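Local coordinates for crispr-associated protein Cas5, dvulg subtype (Xanthomonas oryzae pv. oryzae, PDB 3VZI) that probably acts as a Cas5d endoribonuclease, binding nucleic acid and cutting precursor CRISPR RNA for bacterial CRISPR-mediated immunity, at residues A[41-44]-A[45-49]; A[196-199]-A[200-203]. All coordinates share one frame; numbering follows the deposited sequence.

In the fold
Interaction 1 comes first along the chain and closes before interaction 2 opens; their centres are about 18 Å apart, their nearest atoms about 9 Å, and they do not touch. Residues 41-49 carry the end of helix 35-45 into the loop before strand 51-60 of the five-stranded antiparallel sheet. Residues 196-203 run from the loop after strand 184-194 into the start of strand 202-210, the two strands forming a separate hairpin. Strand 51-60 relates the two sites: Trp53 bonds to the loop of interaction 1, whereas its neighbour Arg52 meets Phe196 of interaction 2 in a cation-pi contact. A buried helix end in the RRM-like core and an exposed hairpin turn thus lie near the same strand, within one Cas5 family region.

Interaction 1 of 2, residues A[41-44]-A[45-49]; sequences ILEA and IHWKP
His46 N donates to Leu42 O at 2.9 Å, with an N-H...O angle of 167°; the donor lies in the carbonyl plane, and this is the one well-formed backbone bond across the last turn of helix 35-45. One residue earlier the bonding is shared: Ile45 N reaches Ile41 O at 3.3 Å and Leu42 O at 3.0 Å, both weakly, so Leu42 O accepts two N-H groups. The pattern then stops. Trp47 N stands 3.4 Å from Glu43 O at a poor angle, consistent with His46 being the first residue to leave helical torsions; in return, the CA-H of Glu43 points at His46 O, with Glu43 CA 3.5 Å from that oxygen. His46 O also accepts from Trp53 NE1, and His46 NE2 is bonded to His137 ND1, so the carbonyl and NE2 of this buried residue each have a partner.

Glu43 and Trp47 run alongside each other, four residues apart. With CG of Trp47 anti to its backbone N (chi1 174°), the indole swings back beside the glutamate, whose OE2 sits over one ring face, 3.6 Å from Trp47 CD1. Carboxylate and ring planes are 56° apart. OE1 forms a salt bridge with Arg39, one turn back, and Trp47 NE1 gives a weak bond to Ile51 O. Ile45 meanwhile packs on Leu9 and on Phe141 of helix 134-146. These contacts lie at the C-terminal end of the helix in the split beta-alpha-beta crossover from strand 7-13 to strand 51-60, as in the ferredoxin-like (RRM) fold.

Interaction 2 of 2, residues A[196-199]-A[200-203]; sequences FADG and MTPR
Asp198 and Met200 meet through their CG atoms, 3.5 Å apart, the two side chains passing at a slant. Each CG lies between its own backbone N and carbonyl carbon (chi1 50° for Asp198 and 65° for Met200), and beyond this point the methionine bends at both further torsions, so that SD is 4.1 Å from Asp198 OD1. Thr201 comes to the same carboxylate at about a right angle: its methyl CG2, rather than its hydroxyl, approaches closely, 3.4 Å from Asp198 OD1. The main contacts here are therefore van der Waals. Gly199, with a positive phi of 53°, turns the chain between these partners. Residues 196-201 belong to the loop of a beta-hairpin joining strands 184-194 and 202-210, and backbone bonding between Thr201 and Asp195 draws the two arms together. Nearer the strands, Phe196 CZ and Arg203 NH2 approach obliquely at 4.4 Å, a loose contact; the cation-pi partner of this ring is Arg52. The Arg203 guanidinium has a long, weak ion pair with Asp195, whereas its NH1 remains 5.9 Å from Asp198 OD2, too far for contact. Asp195 OD1 also lies close to Asp198 OD2, and the nearby arginine charge may temper that repulsion.

Interaction 1 of 2, residues A[41-44]-A[45-49]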
loop_
_atom_site.group_PDB
_atom_site.type_symbol
_atom_site.label_atom_id
_atom_site.label_comp_id
_atom_site.label_asym_id
_atom_site.label_seq_id
_atom_site.Cartn_x
_atom_site.Cartn_y
_atom_site.Cartn_z
ATOM N N ILE A 41 3.152 -4.613 -4.483
ATOM C CA ILE A 41 2.953 -4.202 -5.865
ATOM C C ILE A 41 4.095 -4.666 -6.773
ATOM O O ILE A 41 3.841 -5.075 -7.912
ATOM C CB ILE A 41 2.823 -2.673 -5.988
ATOM C CG1 ILE A 41 1.566 -2.177 -5.230
ATOM C CG2 ILE A 41 2.955 -2.236 -7.455
ATOM C CD1 ILE A 41 1.485 -0.667 -5.132
ATOM N N LEU A 42 5.344 -4.574 -6.316
ATOM C CA LEU A 42 6.443 -5.060 -7.153
ATOM C C LEU A 42 6.293 -6.583 -7.407
ATOM O O LEU A 42 6.461 -7.057 -8.559
ATOM C CB LEU A 42 7.814 -4.705 -6.564
ATOM C CG LEU A 42 8.036 -3.246 -6.096
ATOM C CD1 LEU A 42 9.147 -3.126 -5.061
ATOM C CD2 LEU A 42 8.270 -2.308 -7.245
ATOM N N GLU A 43 5.910 -7.330 -6.363
ATOM C CA GLU A 43 5.734 -8.773 -6.495
ATOM C C GLU A 43 4.612 -9.120 -7.493
ATOM O O GLU A 43 4.699 -10.159 -8.185
ATOM C CB GLU A 43 5.459 -9.441 -5.150
ATOM C CG GLU A 43 6.625 -9.361 -4.184
ATOM C CD GLU A 43 6.329 -9.976 -2.832
ATOM O OE1 GLU A 43 5.162 -10.008 -2.407
ATOM O OE2 GLU A 43 7.279 -10.431 -2.187
ATOM N N ALA A 44 3.586 -8.252 -7.579
ATOM C CA ALA A 44 2.482 -8.474 -8.515
ATOM C C ALA A 44 3.028 -8.418 -9.920
ATOM O O ALA A 44 2.584 -9.164 -10.810
ATOM C CB ALA A 44 1.371 -7.446 -8.335
ATOM N N ILE A 45 4.000 -7.533 -10.130
ATOM C CA ILE A 45 4.574 -7.381 -11.466
ATOM C C ILE A 45 5.489 -8.548 -11.766
ATOM O O ILE A 45 5.427 -9.109 -12.844
ATOM C CB ILE A 45 5.291 -6.052 -11.665
ATOM C CG1 ILE A 45 4.316 -4.904 -11.411
ATOM C CG2 ILE A 45 5.831 -5.987 -13.070
ATOM C CD1 ILE A 45 4.850 -3.530 -11.766
ATOM N N HIS A 46 6.295 -8.931 -10.779
ATOM C CA HIS A 46 7.168 -10.087 -10.887
ATOM C C HIS A 46 7.653 -10.500 -9.557
ATOM O O HIS A 46 8.175 -9.681 -8.825
ATOM C CB HIS A 46 8.383 -9.784 -11.761
ATOM C CG HIS A 46 9.340 -10.940 -11.885
ATOM N ND1 HIS A 46 8.944 -12.178 -12.318
ATOM C CD2 HIS A 46 10.715 -11.027 -11.639
ATOM C CE1 HIS A 46 10.012 -13.015 -12.324
ATOM N NE2 HIS A 46 11.099 -12.312 -11.913
ATOM N N TRP A 47 7.528 -11.787 -9.247
ATOM C CA TRP A 47 8.198 -12.364 -8.070
ATOM C C TRP A 47 8.406 -13.846 -8.229
ATOM O O TRP A 47 7.630 -14.531 -8.895
ATOM C CB TRP A 47 7.422 -12.075 -6.788
ATOM C CG TRP A 47 8.003 -12.764 -5.565
ATOM C CD1 TRP A 47 9.032 -12.303 -4.734
ATOM C CD2 TRP A 47 7.616 -14.074 -4.999
ATOM N NE1 TRP A 47 9.298 -13.210 -3.743
ATOM C CE2 TRP A 47 8.479 -14.289 -3.838
ATOM C CE3 TRP A 47 6.673 -15.047 -5.331
ATOM C CZ2 TRP A 47 8.386 -15.425 -3.053
ATOM C CZ3 TRP A 47 6.598 -16.207 -4.542
ATOM C CH2 TRP A 47 7.438 -16.386 -3.430
ATOM N N LYS A 48 9.468 -14.348 -7.610
ATOM C CA LYS A 48 9.803 -15.767 -7.619
ATOM C C LYS A 48 10.528 -16.039 -6.326
ATOM O O LYS A 48 11.118 -15.116 -5.752
ATOM C CB LYS A 48 10.715 -16.111 -8.812
ATOM C CG LYS A 48 9.999 -16.362 -10.139
ATOM C CD LYS A 48 8.902 -17.399 -9.976
ATOM C CE LYS A 48 8.195 -17.705 -11.279
ATOM N NZ LYS A 48 8.762 -18.919 -11.932
ATOM N N PRO A 49 10.492 -17.300 -5.842
ATOM C CA PRO A 49 11.224 -17.583 -4.592
ATOM C C PRO A 49 12.692 -17.104 -4.634
ATOM O O PRO A 49 13.214 -16.663 -3.605
ATOM C CB PRO A 49 11.125 -19.113 -4.477
ATOM C CG PRO A 49 9.836 -19.450 -5.154
ATOM C CD PRO A 49 9.690 -18.465 -6.286
#

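Interaction 2 of 2, residues A[196-199]-A[200-203]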
loop_
_atom_site.group_PDB
_atom_site.type_symbol
_atom_site.label_atom_id
_atom_site.label_comp_id
_atom_site.label_asym_id
_atom_site.label_seq_id
_atom_site.Cartn_x
_atom_site.Cartn_y
_atom_site.Cartn_z
ATOM N N PHE A 196 8.760 -11.562 7.234
ATOM C CA PHE A 196 9.285 -12.497 6.232
ATOM C C PHE A 196 9.120 -13.973 6.628
ATOM O O PHE A 196 8.563 -14.757 5.864
ATOM C CB PHE A 196 10.761 -12.171 5.958
ATOM C CG PHE A 196 11.477 -11.540 7.136
ATOM C CD1 PHE A 196 11.394 -10.163 7.371
ATOM C CD2 PHE A 196 12.237 -12.321 8.019
ATOM C CE1 PHE A 196 12.052 -9.585 8.457
ATOM C CE2 PHE A 196 12.895 -11.742 9.105
ATOM C CZ PHE A 196 12.804 -10.372 9.322
ATOM N N ALA A 197 9.585 -14.326 7.832
ATOM C CA ALA A 197 9.451 -15.686 8.395
ATOM C C ALA A 197 8.029 -16.280 8.340
ATOM O O ALA A 197 7.722 -17.048 7.424
ATOM C CB ALA A 197 10.011 -15.748 9.814
ATOM N N ASP A 198 7.169 -15.930 9.300
ATOM C CA ASP A 198 5.794 -16.460 9.330
ATOM C C ASP A 198 4.775 -15.716 8.440
ATOM O O ASP A 198 3.598 -16.092 8.383
ATOM C CB ASP A 198 5.276 -16.592 10.778
ATOM C CG ASP A 198 5.461 -15.315 11.610
ATOM O OD1 ASP A 198 5.218 -15.366 12.842
ATOM O OD2 ASP A 198 5.837 -14.268 11.040
ATOM N N GLY A 199 5.230 -14.670 7.753
ATOM C CA GLY A 199 4.372 -13.887 6.858
ATOM C C GLY A 199 3.084 -13.377 7.491
ATOM O O GLY A 199 2.056 -13.279 6.807
ATOM N N MET A 200 3.143 -13.038 8.788
ATOM C CA MET A 200 1.947 -12.680 9.575
ATOM C C MET A 200 2.127 -11.614 10.674
ATOM O O MET A 200 1.330 -10.678 10.733
ATOM C CB MET A 200 1.262 -13.934 10.161
ATOM C CG MET A 200 2.088 -14.692 11.195
ATOM S SD MET A 200 1.146 -15.516 12.503
ATOM C CE MET A 200 0.726 -14.168 13.610
ATOM N N THR A 201 3.129 -11.764 11.553
ATOM C CA THR A 201 3.318 -10.815 12.677
ATOM C C THR A 201 3.935 -9.504 12.166
ATOM O O THR A 201 5.058 -9.495 11.641
ATOM C CB THR A 201 4.098 -11.386 13.910
ATOM O OG1 THR A 201 5.509 -11.422 13.658
ATOM C CG2 THR A 201 3.629 -12.782 14.282
ATOM N N PRO A 202 3.193 -8.394 12.314
ATOM C CA PRO A 202 3.573 -7.121 11.711
ATOM C C PRO A 202 4.689 -6.406 12.472
ATOM O O PRO A 202 4.895 -6.654 13.651
ATOM C CB PRO A 202 2.275 -6.319 11.782
ATOM C CG PRO A 202 1.597 -6.834 13.019
ATOM C CD PRO A 202 1.944 -8.297 13.097
ATOM N N ARG A 203 5.408 -5.532 11.788
ATOM C CA ARG A 203 6.391 -4.658 12.422
ATOM C C ARG A 203 6.126 -3.180 12.054
ATOM O O ARG A 203 5.457 -2.879 11.042
ATOM C CB ARG A 203 7.815 -5.063 12.034
ATOM C CG ARG A 203 8.353 -6.278 12.767
ATOM C CD ARG A 203 9.123 -7.134 11.777
ATOM N NE ARG A 203 10.283 -7.818 12.350
ATOM C CZ ARG A 203 10.263 -9.035 12.902
ATOM N NH1 ARG A 203 9.131 -9.730 12.995
ATOM N NH2 ARG A 203 11.388 -9.559 13.373
#